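Local structure of U4/U6 snRNA-associated-splicing factor PRP24 (Saccharomyces cerevisiae, 4N0T) at residues D256-P259 against F260-R263; R169-S172 against A173-G177; P293-I296 against C297-L300; T90-P93 against P94-Q98. The protein binds U6 snRNA, anneals it with U4 snRNA and serves as a recycling factor of the spliceosome, the machinery that removes introns from pre-mRNA. All blocks are in the same frame, centred on the assembly; numbering follows the deposited sequence.

Contact 1 (D256-P259 against F260-R263). With nucleotides of chain B.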
# COMPACT_ATOMS: atom_id res chain seq x y z
N ASP A 256 15.42 -2.95 12.79
CA ASP A 256 14.10 -2.34 12.66
C ASP A 256 13.61 -2.52 11.23
O ASP A 256 14.39 -2.73 10.31
CB ASP A 256 14.16 -0.85 13.01
CG ASP A 256 14.49 -0.62 14.47
OD1 ASP A 256 13.83 -1.23 15.34
OD2 ASP A 256 15.42 0.17 14.73
N LYS A 257 12.29 -2.42 11.05
CA LYS A 257 11.69 -2.52 9.72
C LYS A 257 11.50 -1.15 9.08
O LYS A 257 11.49 -0.12 9.77
CB LYS A 257 10.35 -3.27 9.82
CG LYS A 257 10.53 -4.70 10.38
CD LYS A 257 9.33 -5.17 11.21
CE LYS A 257 9.47 -4.72 12.65
NZ LYS A 257 8.65 -5.52 13.60
N LYS A 258 11.36 -1.13 7.75
CA LYS A 258 11.30 0.12 7.00
C LYS A 258 10.21 1.10 7.43
O LYS A 258 10.50 2.28 7.59
CB LYS A 258 11.23 -0.14 5.48
CG LYS A 258 12.53 -0.63 4.89
CD LYS A 258 13.69 0.34 5.16
CE LYS A 258 14.97 -0.09 4.45
NZ LYS A 258 16.17 0.66 4.93
N PRO A 259 8.96 0.63 7.62
CA PRO A 259 7.93 1.62 7.98
C PRO A 259 8.19 2.35 9.29
O PRO A 259 7.90 3.55 9.38
CB PRO A 259 6.65 0.78 8.08
CG PRO A 259 6.91 -0.39 7.16
CD PRO A 259 8.37 -0.70 7.35
N PHE A 260 8.75 1.65 10.28
CA PHE A 260 9.20 2.26 11.52
C PHE A 260 10.29 3.31 11.23
O PHE A 260 10.20 4.45 11.71
CB PHE A 260 9.71 1.14 12.44
CG PHE A 260 10.39 1.62 13.70
CD1 PHE A 260 11.76 1.84 13.71
CD2 PHE A 260 9.67 1.79 14.87
CE1 PHE A 260 12.40 2.26 14.87
CE2 PHE A 260 10.29 2.21 16.04
CZ PHE A 260 11.67 2.43 16.04
N LEU A 261 11.30 2.93 10.45
CA LEU A 261 12.42 3.85 10.18
C LEU A 261 11.96 5.06 9.39
O LEU A 261 12.36 6.19 9.67
CB LEU A 261 13.54 3.13 9.41
CG LEU A 261 14.20 2.02 10.21
CD1 LEU A 261 15.09 1.19 9.29
CD2 LEU A 261 15.04 2.63 11.34
N GLU A 262 11.11 4.82 8.40
CA GLU A 262 10.59 5.90 7.57
C GLU A 262 9.75 6.88 8.37
O GLU A 262 9.81 8.09 8.13
CB GLU A 262 9.80 5.31 6.40
CG GLU A 262 10.71 4.72 5.34
CD GLU A 262 9.99 3.84 4.34
OE1 GLU A 262 8.85 3.40 4.62
OE2 GLU A 262 10.58 3.58 3.27
N ARG A 263 8.95 6.37 9.29
CA ARG A 263 8.12 7.26 10.10
C ARG A 263 8.97 8.11 11.02
O ARG A 263 8.70 9.29 11.24
CB ARG A 263 7.08 6.49 10.91
CG ARG A 263 6.33 7.36 11.92
CD ARG A 263 5.50 8.49 11.27
NE ARG A 263 4.67 9.12 12.30
CZ ARG A 263 3.73 10.03 12.06
NH1 ARG A 263 3.47 10.43 10.82
NH2 ARG A 263 3.04 10.52 13.08
P G B 26 3.16 -3.98 14.91
OP1 G B 26 4.40 -4.77 14.82
OP2 G B 26 1.85 -4.63 15.13
O5' G B 26 3.28 -2.86 16.02
C5' G B 26 3.40 -3.19 17.40
C4' G B 26 4.31 -2.21 18.09
O4' G B 26 5.66 -2.42 17.60
C3' G B 26 3.97 -0.74 17.80
O3' G B 26 4.31 0.06 18.94
C2' G B 26 4.93 -0.40 16.66
O2' G B 26 5.22 0.97 16.53
C1' G B 26 6.16 -1.21 17.06
N9 G B 26 7.06 -1.50 15.94
C8 G B 26 6.70 -1.85 14.65
N7 G B 26 7.74 -1.99 13.88
C5 G B 26 8.83 -1.71 14.69
C6 G B 26 10.21 -1.71 14.40
O6 G B 26 10.75 -1.96 13.32
N1 G B 26 10.98 -1.36 15.49
C2 G B 26 10.47 -1.08 16.73
N2 G B 26 11.37 -0.77 17.67
N3 G B 26 9.18 -1.07 17.03
C4 G B 26 8.42 -1.39 15.96
P U B 28 7.25 3.33 18.03
OP1 U B 28 6.89 1.91 18.22
OP2 U B 28 8.48 3.86 18.64
O5' U B 28 7.31 3.60 16.45
C5' U B 28 7.81 4.83 15.92
C4' U B 28 6.80 5.49 15.02
O4' U B 28 6.66 4.71 13.79
C3' U B 28 5.40 5.62 15.60
O3' U B 28 4.81 6.82 15.10
C2' U B 28 4.67 4.44 14.98
O2' U B 28 3.27 4.56 14.97
C1' U B 28 5.28 4.43 13.58
N1 U B 28 5.18 3.16 12.85
C2 U B 28 4.54 3.19 11.61
O2 U B 28 4.06 4.22 11.13
N3 U B 28 4.47 1.99 10.96
C4 U B 28 4.97 0.78 11.41
O4 U B 28 4.83 -0.22 10.72
C5 U B 28 5.64 0.84 12.70
C6 U B 28 5.72 1.99 13.36
P A B 13 23.68 2.74 3.95
OP1 A B 13 23.57 2.42 2.49
OP2 A B 13 22.89 3.82 4.59
O5' A B 13 23.40 1.37 4.71
C5' A B 13 22.80 1.36 5.99
C4' A B 13 21.54 0.54 5.95
O4' A B 13 21.13 0.21 7.31
C3' A B 13 20.33 1.21 5.30
O3' A B 13 19.54 0.20 4.69
C2' A B 13 19.57 1.74 6.52
O2' A B 13 18.21 2.00 6.29
C1' A B 13 19.78 0.59 7.48
N9 A B 13 19.56 0.86 8.90
C8 A B 13 20.10 1.82 9.71
N7 A B 13 19.71 1.71 10.96
C5 A B 13 18.89 0.59 10.96
C6 A B 13 18.17 -0.05 11.98
N6 A B 13 18.17 0.36 13.25
N1 A B 13 17.47 -1.16 11.65
C2 A B 13 17.47 -1.57 10.38
N3 A B 13 18.10 -1.05 9.33
C4 A B 13 18.80 0.05 9.70
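Asp256 and Phe260 meet obliquely at the start of helix 258-270, carboxylate carbon CG of Asp256 lying 3.6 Å from ring atom CE1 of Phe260 and the two planes turned 35° apart. Both hold guanine G26 of chain B. The ring of Phe260, with CG anti to the backbone N (chi1 172°), lies beneath the base, whose N1 sits over the ring centre; an alanine here would probably leave that face of the guanine without its aromatic support. G26 N1 donates almost straight to Asp256 OD1 at 2.9 Å, and Lys257 N gives its hydrogen to G26 O6 at 2.8 Å. On its other flank Asp256 reads adenine A13 of chain B, its backbone N donating to A13 N1 at 3.0 Å, with a weak bond from A13 N6 to OD2. Backbone bonds close the first helical turn, Leu261 N to Lys257 O (3.1 Å) and Glu262 N to Lys258 O (2.7 Å), Lys257 being the N-cap residue. Farther out, Lys258 and Arg263 form salt bridges to RNA phosphates. Two purines are thus recognised by donor and acceptor pattern, and the carboxylate is probably kept ionised by the N-H donors that point at it.

Contact 2 (R169-S172 against A173-G177). With nucleotides of chain B.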
# COMPACT_ATOMS: atom_id res chain seq x y z
N ARG A 169 7.30 -12.86 1.90
CA ARG A 169 7.92 -11.64 1.40
C ARG A 169 9.44 -11.78 1.42
O ARG A 169 9.97 -12.52 2.24
CB ARG A 169 7.55 -10.44 2.28
CG ARG A 169 6.09 -9.99 2.22
CD ARG A 169 5.82 -8.94 3.32
NE ARG A 169 6.69 -7.77 3.18
CZ ARG A 169 6.32 -6.61 2.64
NH1 ARG A 169 5.07 -6.42 2.20
NH2 ARG A 169 7.20 -5.62 2.54
N THR A 170 10.13 -11.06 0.55
CA THR A 170 11.58 -11.20 0.47
C THR A 170 12.26 -10.63 1.71
O THR A 170 13.41 -10.98 2.01
CB THR A 170 12.16 -10.58 -0.82
OG1 THR A 170 11.99 -9.16 -0.79
CG2 THR A 170 11.48 -11.17 -2.06
N ASP A 171 11.55 -9.76 2.44
CA ASP A 171 12.06 -9.17 3.67
C ASP A 171 11.49 -9.84 4.92
O ASP A 171 11.51 -9.26 6.01
CB ASP A 171 11.77 -7.65 3.71
CG ASP A 171 10.27 -7.34 3.62
OD1 ASP A 171 9.47 -8.29 3.55
OD2 ASP A 171 9.90 -6.14 3.65
N SER A 172 11.00 -11.07 4.78
CA SER A 172 10.26 -11.70 5.87
C SER A 172 11.12 -11.95 7.11
O SER A 172 10.61 -11.96 8.23
CB SER A 172 9.64 -13.01 5.42
OG SER A 172 10.63 -13.88 4.92
N ALA A 173 12.42 -12.15 6.92
CA ALA A 173 13.29 -12.45 8.06
C ALA A 173 13.28 -11.31 9.07
O ALA A 173 13.24 -11.53 10.29
CB ALA A 173 14.72 -12.77 7.59
N THR A 174 13.27 -10.07 8.57
CA THR A 174 13.20 -8.91 9.46
C THR A 174 11.85 -8.83 10.16
O THR A 174 11.79 -8.55 11.36
CB THR A 174 13.47 -7.61 8.68
OG1 THR A 174 14.64 -7.77 7.87
CG2 THR A 174 13.69 -6.47 9.64
N LEU A 175 10.77 -9.07 9.41
CA LEU A 175 9.43 -9.06 9.98
C LEU A 175 9.30 -10.11 11.09
O LEU A 175 8.61 -9.90 12.08
CB LEU A 175 8.39 -9.29 8.87
CG LEU A 175 8.36 -8.19 7.79
CD1 LEU A 175 7.64 -8.62 6.49
CD2 LEU A 175 7.72 -6.93 8.36
N GLU A 176 10.02 -11.22 10.94
CA GLU A 176 9.88 -12.35 11.85
C GLU A 176 10.84 -12.28 13.04
O GLU A 176 10.82 -13.16 13.90
CB GLU A 176 10.12 -13.67 11.10
CG GLU A 176 8.94 -14.09 10.22
CD GLU A 176 9.33 -15.14 9.19
OE1 GLU A 176 10.34 -15.85 9.40
OE2 GLU A 176 8.61 -15.27 8.17
N GLY A 177 11.67 -11.24 13.08
CA GLY A 177 12.57 -11.03 14.21
C GLY A 177 13.80 -11.91 14.13
O GLY A 177 14.38 -12.26 15.16
P C B 19 3.54 -4.40 -0.55
OP1 C B 19 2.20 -3.92 -0.16
OP2 C B 19 4.72 -4.12 0.32
O5' C B 19 3.56 -5.98 -0.75
C5' C B 19 2.54 -6.61 -1.53
C4' C B 19 2.88 -8.05 -1.76
O4' C B 19 4.09 -8.15 -2.56
C3' C B 19 3.23 -8.83 -0.50
O3' C B 19 2.07 -9.24 0.20
C2' C B 19 4.08 -9.96 -1.04
O2' C B 19 3.25 -10.92 -1.69
C1' C B 19 4.88 -9.22 -2.11
N1 C B 19 6.14 -8.66 -1.55
C2 C B 19 7.23 -9.53 -1.43
O2 C B 19 7.07 -10.72 -1.78
N3 C B 19 8.39 -9.06 -0.94
C4 C B 19 8.50 -7.77 -0.57
N4 C B 19 9.68 -7.35 -0.08
C5 C B 19 7.41 -6.85 -0.68
C6 C B 19 6.25 -7.34 -1.17
P A B 20 2.04 -9.13 1.80
OP1 A B 20 2.67 -7.86 2.24
OP2 A B 20 2.56 -10.41 2.34
O5' A B 20 0.48 -9.08 2.11
C5' A B 20 -0.31 -7.92 1.83
C4' A B 20 -1.78 -8.22 1.98
O4' A B 20 -2.19 -9.01 0.83
C3' A B 20 -2.16 -9.02 3.23
O3' A B 20 -3.46 -8.63 3.67
C2' A B 20 -2.24 -10.45 2.69
O2' A B 20 -3.08 -11.31 3.43
C1' A B 20 -2.78 -10.22 1.27
N9 A B 20 -2.41 -11.28 0.34
C8 A B 20 -1.15 -11.71 0.00
N7 A B 20 -1.15 -12.73 -0.83
C5 A B 20 -2.50 -12.97 -1.07
C6 A B 20 -3.18 -13.92 -1.86
N6 A B 20 -2.54 -14.83 -2.59
N1 A B 20 -4.53 -13.89 -1.85
C2 A B 20 -5.16 -12.99 -1.09
N3 A B 20 -4.63 -12.05 -0.30
C4 A B 20 -3.29 -12.09 -0.34
P A B 15 20.95 -4.00 -0.51
OP1 A B 15 21.78 -4.34 -1.70
OP2 A B 15 19.98 -2.91 -0.55
O5' A B 15 20.18 -5.32 -0.06
C5' A B 15 20.85 -6.56 0.06
C4' A B 15 20.06 -7.53 0.90
O4' A B 15 19.82 -6.95 2.21
C3' A B 15 18.67 -7.85 0.40
O3' A B 15 18.68 -8.80 -0.66
C2' A B 15 17.98 -8.35 1.66
O2' A B 15 18.43 -9.66 1.99
C1' A B 15 18.55 -7.37 2.69
N9 A B 15 17.69 -6.19 2.81
C8 A B 15 17.81 -4.98 2.18
N7 A B 15 16.86 -4.13 2.50
C5 A B 15 16.05 -4.83 3.38
C6 A B 15 14.88 -4.48 4.06
N6 A B 15 14.30 -3.29 3.94
N1 A B 15 14.33 -5.40 4.87
C2 A B 15 14.94 -6.60 4.98
N3 A B 15 16.04 -7.06 4.38
C4 A B 15 16.55 -6.10 3.59
O HOH W 1 14.27 -11.91 4.43
O HOH W 2 10.39 -16.33 6.21
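Asp171, its CG set between the backbone N and the carbonyl carbon (chi1 59°), and Arg169, whose chain bends at chi3 (58°), are turned so that CD1 of Leu175 touches both, 3.5 Å from Arg169 NE and equally near Asp171 OD1. Within the type I turn of residues 169-172 the guanidinium grips the carboxylate side-on: Arg169 NE donates to Asp171 OD1 at 2.9 Å on its syn lone pair, and Arg169 NH2 reaches Asp171 OD2 at 3.0 Å. Its remaining nitrogen, NH1, bridges two phosphates of chain B, 2.8 Å from A20 OP1 and 3.0 Å from C19 OP2, while one face of the group covers C5 of the C19 base. With a leucine in its place, both phosphates and the Asp171 carboxylate would probably lose this positive partner. The cytosine edge is read by Thr170, whose N donates to C19 N3 at 3.0 Å and whose OG1 accepts from C19 N4. Asp171 stands at the N-cap position of short helix 172-175, its carboxylate turned to Arg169 instead of capping; Gly177 ends the helix in a Schellman motif. With Asp171 fixing the rotation of the guanidinium, Arg169 can serve base and backbone together, and its charge is probably shared between carboxylate and phosphates.

Contact 3 (P293-I296 against C297-L300)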
# COMPACT_ATOMS: atom_id res chain seq x y z
N PRO A 293 3.22 8.61 -2.58
CA PRO A 293 4.15 9.64 -3.07
C PRO A 293 4.32 9.58 -4.59
O PRO A 293 4.42 10.64 -5.22
CB PRO A 293 5.46 9.26 -2.39
CG PRO A 293 5.00 8.70 -1.08
CD PRO A 293 3.75 7.91 -1.40
N SER A 294 4.33 8.38 -5.17
CA SER A 294 4.47 8.26 -6.62
C SER A 294 3.31 8.90 -7.37
O SER A 294 3.51 9.51 -8.41
CB SER A 294 4.61 6.80 -7.06
OG SER A 294 5.80 6.25 -6.51
N LEU A 295 2.10 8.75 -6.84
CA LEU A 295 0.94 9.35 -7.47
C LEU A 295 1.02 10.88 -7.39
O LEU A 295 0.69 11.60 -8.34
CB LEU A 295 -0.34 8.83 -6.81
CG LEU A 295 -1.63 9.17 -7.54
CD1 LEU A 295 -1.62 8.52 -8.92
CD2 LEU A 295 -2.84 8.69 -6.74
N ILE A 296 1.47 11.39 -6.24
CA ILE A 296 1.62 12.83 -6.06
C ILE A 296 2.70 13.38 -6.98
O ILE A 296 2.53 14.45 -7.58
CB ILE A 296 1.98 13.15 -4.60
CG1 ILE A 296 0.81 12.78 -3.69
CG2 ILE A 296 2.35 14.63 -4.45
CD1 ILE A 296 1.14 12.84 -2.20
N CYS A 297 3.80 12.65 -7.11
CA CYS A 297 4.90 13.05 -7.98
C CYS A 297 4.41 13.17 -9.43
O CYS A 297 4.72 14.13 -10.14
CB CYS A 297 6.03 12.02 -7.88
SG CYS A 297 7.54 12.49 -8.77
N GLN A 298 3.63 12.19 -9.85
CA GLN A 298 3.08 12.17 -11.20
C GLN A 298 2.19 13.40 -11.45
O GLN A 298 2.29 14.05 -12.49
CB GLN A 298 2.30 10.88 -11.42
CG GLN A 298 1.55 10.81 -12.73
CD GLN A 298 0.77 9.52 -12.86
OE1 GLN A 298 1.30 8.50 -13.32
NE2 GLN A 298 -0.49 9.54 -12.45
N PHE A 299 1.34 13.71 -10.46
CA PHE A 299 0.51 14.91 -10.51
C PHE A 299 1.34 16.18 -10.62
O PHE A 299 1.03 17.05 -11.43
CB PHE A 299 -0.38 14.94 -9.27
CG PHE A 299 -0.96 16.29 -8.95
CD1 PHE A 299 -2.02 16.82 -9.70
CD2 PHE A 299 -0.49 17.02 -7.86
CE1 PHE A 299 -2.57 18.05 -9.38
CE2 PHE A 299 -1.03 18.26 -7.54
CZ PHE A 299 -2.07 18.77 -8.30
N LEU A 300 2.40 16.30 -9.83
CA LEU A 300 3.23 17.51 -9.89
C LEU A 300 3.92 17.67 -11.24
O LEU A 300 4.08 18.79 -11.74
CB LEU A 300 4.29 17.50 -8.78
CG LEU A 300 3.74 17.57 -7.36
CD1 LEU A 300 4.88 17.47 -6.35
CD2 LEU A 300 2.95 18.85 -7.15
O HOH W 3 -1.21 11.49 -10.37
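Cys297 N donates to Pro293 O at 2.8 Å and Leu300 N to Ile296 O at 2.9 Å, the two shortest of four successive i to i+4 bonds that run through this part of helix 293-302. Between them, Gln298 N binds Ser294 O and Phe299 N binds Leu295 O, each donor tilted out of the carbonyl plane. The carbonyl of Leu295 has a second partner: a water gives it a hydrogen at 2.8 Å and in turn accepts from Gln298 NE2 at 2.9 Å, so NE2 of Gln298 is tied back to its own helix, while OE1 bonds weakly to Ser95. Gln298 has CG anti to the backbone N (chi1 173°) and runs out extended, which brings NE2 alongside Leu295 CD1 at 3.8 Å, the two side chains crossing. This is the first helix of the occluded RNA-recognition motif, a β-α-β-β-α-β fold whose two core helices pack on one side of an antiparallel sheet. The buried flank of the helix accordingly carries apolar groups. Ile296 CG2 approaches Leu300 CD1 one turn on, at 4.3 Å, and both side chains rest on Ile325 of strand 322-327; Ile296 and Cys297 also reach Ile314 of strand 311-317. Beside them Phe299 presents its ring edge to the carbonyl oxygen of Ile296 and packs edge-to-face with Phe345, while Leu340 of helix 330-340 touches both Phe299 and Leu300.

Contact 4 (T90-P93 against P94-Q98). With nucleotides of chain B.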
# COMPACT_ATOMS: atom_id res chain seq x y z
N THR A 90 -0.73 -7.73 -7.21
CA THR A 90 0.31 -6.88 -6.68
C THR A 90 1.40 -6.58 -7.72
O THR A 90 1.42 -7.17 -8.82
CB THR A 90 0.93 -7.44 -5.37
OG1 THR A 90 1.66 -6.39 -4.73
CG2 THR A 90 1.90 -8.61 -5.66
N ASN A 91 2.28 -5.66 -7.35
CA ASN A 91 3.40 -5.24 -8.20
C ASN A 91 2.96 -4.63 -9.54
O ASN A 91 3.65 -4.76 -10.56
CB ASN A 91 4.38 -6.38 -8.45
CG ASN A 91 5.78 -5.87 -8.79
OD1 ASN A 91 6.24 -4.87 -8.23
ND2 ASN A 91 6.45 -6.53 -9.74
N PHE A 92 1.80 -3.96 -9.54
CA PHE A 92 1.52 -3.00 -10.59
C PHE A 92 2.40 -1.78 -10.35
O PHE A 92 2.95 -1.62 -9.25
CB PHE A 92 0.02 -2.64 -10.66
CG PHE A 92 -0.65 -2.47 -9.31
CD1 PHE A 92 -0.60 -1.25 -8.64
CD2 PHE A 92 -1.38 -3.52 -8.74
CE1 PHE A 92 -1.27 -1.07 -7.41
CE2 PHE A 92 -2.04 -3.36 -7.51
CZ PHE A 92 -1.98 -2.14 -6.85
N PRO A 93 2.57 -0.91 -11.37
CA PRO A 93 3.44 0.26 -11.16
C PRO A 93 2.96 1.15 -10.00
O PRO A 93 1.76 1.22 -9.73
CB PRO A 93 3.33 1.01 -12.49
CG PRO A 93 3.09 -0.06 -13.48
CD PRO A 93 2.15 -1.03 -12.77
N PRO A 94 3.90 1.83 -9.32
CA PRO A 94 3.64 2.64 -8.12
C PRO A 94 2.60 3.75 -8.30
O PRO A 94 2.01 4.20 -7.31
CB PRO A 94 5.01 3.28 -7.84
CG PRO A 94 5.98 2.31 -8.37
CD PRO A 94 5.34 1.67 -9.57
N SER A 95 2.41 4.18 -9.53
CA SER A 95 1.49 5.27 -9.83
C SER A 95 0.20 4.77 -10.47
O SER A 95 -0.65 5.58 -10.89
CB SER A 95 2.17 6.28 -10.75
OG SER A 95 2.57 5.65 -11.95
N TYR A 96 0.04 3.45 -10.56
CA TYR A 96 -1.22 2.88 -11.04
C TYR A 96 -2.35 3.28 -10.10
O TYR A 96 -2.19 3.29 -8.88
CB TYR A 96 -1.14 1.36 -11.15
CG TYR A 96 -1.30 0.82 -12.55
CD1 TYR A 96 -0.65 1.42 -13.63
CD2 TYR A 96 -2.08 -0.31 -12.79
CE1 TYR A 96 -0.80 0.91 -14.91
CE2 TYR A 96 -2.22 -0.83 -14.07
CZ TYR A 96 -1.57 -0.21 -15.12
OH TYR A 96 -1.70 -0.70 -16.40
N THR A 97 -3.50 3.59 -10.69
CA THR A 97 -4.69 3.94 -9.94
C THR A 97 -5.76 2.86 -10.13
O THR A 97 -5.61 1.93 -10.93
CB THR A 97 -5.30 5.26 -10.44
OG1 THR A 97 -5.68 5.09 -11.82
CG2 THR A 97 -4.28 6.38 -10.34
N GLN A 98 -6.85 3.01 -9.39
CA GLN A 98 -7.98 2.11 -9.50
C GLN A 98 -8.47 2.07 -10.95
O GLN A 98 -8.78 1.00 -11.49
CB GLN A 98 -9.10 2.61 -8.57
CG GLN A 98 -10.08 1.55 -8.16
CD GLN A 98 -11.26 2.11 -7.41
OE1 GLN A 98 -12.40 2.06 -7.88
NE2 GLN A 98 -11.00 2.65 -6.22
P A B 18 8.93 -2.99 -0.77
OP1 A B 18 8.48 -2.14 0.37
OP2 A B 18 9.64 -4.26 -0.52
O5' A B 18 7.69 -3.40 -1.69
C5' A B 18 6.73 -2.44 -2.11
C4' A B 18 5.80 -3.01 -3.17
O4' A B 18 6.58 -3.51 -4.29
C3' A B 18 4.96 -4.21 -2.75
O3' A B 18 3.80 -3.83 -2.03
C2' A B 18 4.66 -4.88 -4.08
O2' A B 18 3.69 -4.16 -4.81
C1' A B 18 6.00 -4.69 -4.79
N9 A B 18 6.94 -5.80 -4.55
C8 A B 18 8.13 -5.76 -3.87
N7 A B 18 8.75 -6.91 -3.85
C5 A B 18 7.93 -7.76 -4.57
C6 A B 18 8.05 -9.11 -4.90
N6 A B 18 9.09 -9.87 -4.55
N1 A B 18 7.05 -9.67 -5.62
C2 A B 18 6.01 -8.91 -5.99
N3 A B 18 5.81 -7.62 -5.73
C4 A B 18 6.81 -7.09 -5.00
P U B 17 15.14 -2.85 -3.79
OP1 U B 17 14.75 -2.06 -4.98
OP2 U B 17 16.47 -2.64 -3.17
O5' U B 17 14.05 -2.54 -2.67
C5' U B 17 12.74 -3.10 -2.70
C4' U B 17 11.72 -2.14 -3.26
O4' U B 17 11.80 -2.16 -4.71
C3' U B 17 10.26 -2.48 -2.97
O3' U B 17 9.82 -2.03 -1.70
C2' U B 17 9.52 -1.84 -4.14
O2' U B 17 9.36 -0.44 -3.95
C1' U B 17 10.50 -2.09 -5.28
N1 U B 17 10.20 -3.39 -5.93
C2 U B 17 9.04 -3.45 -6.71
O2 U B 17 8.31 -2.49 -6.87
N3 U B 17 8.77 -4.67 -7.28
C4 U B 17 9.54 -5.81 -7.15
O4 U B 17 9.18 -6.84 -7.70
C5 U B 17 10.72 -5.67 -6.34
C6 U B 17 11.00 -4.49 -5.77
P C B 19 3.54 -4.40 -0.55
OP1 C B 19 2.20 -3.92 -0.16
OP2 C B 19 4.72 -4.12 0.32
O5' C B 19 3.56 -5.98 -0.75
C5' C B 19 2.54 -6.61 -1.53
C4' C B 19 2.88 -8.05 -1.76
O4' C B 19 4.09 -8.15 -2.56
C3' C B 19 3.23 -8.83 -0.50
O3' C B 19 2.07 -9.24 0.20
C2' C B 19 4.08 -9.96 -1.04
O2' C B 19 3.25 -10.92 -1.69
C1' C B 19 4.88 -9.22 -2.11
N1 C B 19 6.14 -8.66 -1.55
C2 C B 19 7.23 -9.53 -1.43
O2 C B 19 7.07 -10.72 -1.78
N3 C B 19 8.39 -9.06 -0.94
C4 C B 19 8.50 -7.77 -0.57
N4 C B 19 9.68 -7.35 -0.08
C5 C B 19 7.41 -6.85 -0.68
C6 C B 19 6.25 -7.34 -1.17
O HOH W 4 -0.23 2.00 -7.44
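Pro93 lies under the ring of Tyr96, its CD the bump against the ring face, the two side chains side by side and pointing the same way. This CD stands 4.0 Å from the centroid of the Tyr96 ring and 17° off the ring normal, a CH-pi contact over the face, displaced toward the rim so that CD1 of Tyr96 is the nearest ring atom. Phe92 fills the angle beside it: its CD1 presses on Tyr96 CB at 3.7 Å, and its CB lies 3.8 Å from Tyr96 CD2, so the tyrosine is wedged by a proline on one ring face and by phenylalanine carbons at an oblique approach. Phe92 CG is placed between the backbone N and the carbonyl carbon (chi1 41°), which sets ring atom CD1 against Tyr96 CB. This loop joins strand 86-90 to helix 98-107, the first strand and helix of the second RNA recognition motif, and it folds into a type I turn from Pro93 to Tyr96. Tyr96 N closes the turn on Pro93 O at 2.9 Å, the donor standing 55° above the carbonyl plane. Both side chains then rest on Ile101 of the helix, with Leu104 adding to the seat of Tyr96. At the strand end, Asn91 takes the RNA: its OD1 accepts from N3 of U17 of chain B at 2.7 Å, and its CB approaches N3 of A18 of chain B at 3.3 Å.

How the contacts relate
Contacts 1 and 2 adjoin, their centres 13 Å apart: Lys257 CG packs on Thr174 CG2 and Lys257 CD on Leu175 CD2, each pair at 3.7 Å, so the helix start of contact 1 leans on the short helix of contact 2. Contacts 3 and 4, 12 Å between centres, also touch, joining the occluded motif to the second one; Ser294 OG meets Pro94 CB at 3.4 Å and Leu295 CD1 meets Thr97 CG2 at 3.7 Å. Chain B links contacts 1, 2 and 4, and its C19 borders both contacts 2 and 4, whose nearest atoms are about 8 Å apart. Contact 3 stays about 8 Å from the RNA at its nearest atom.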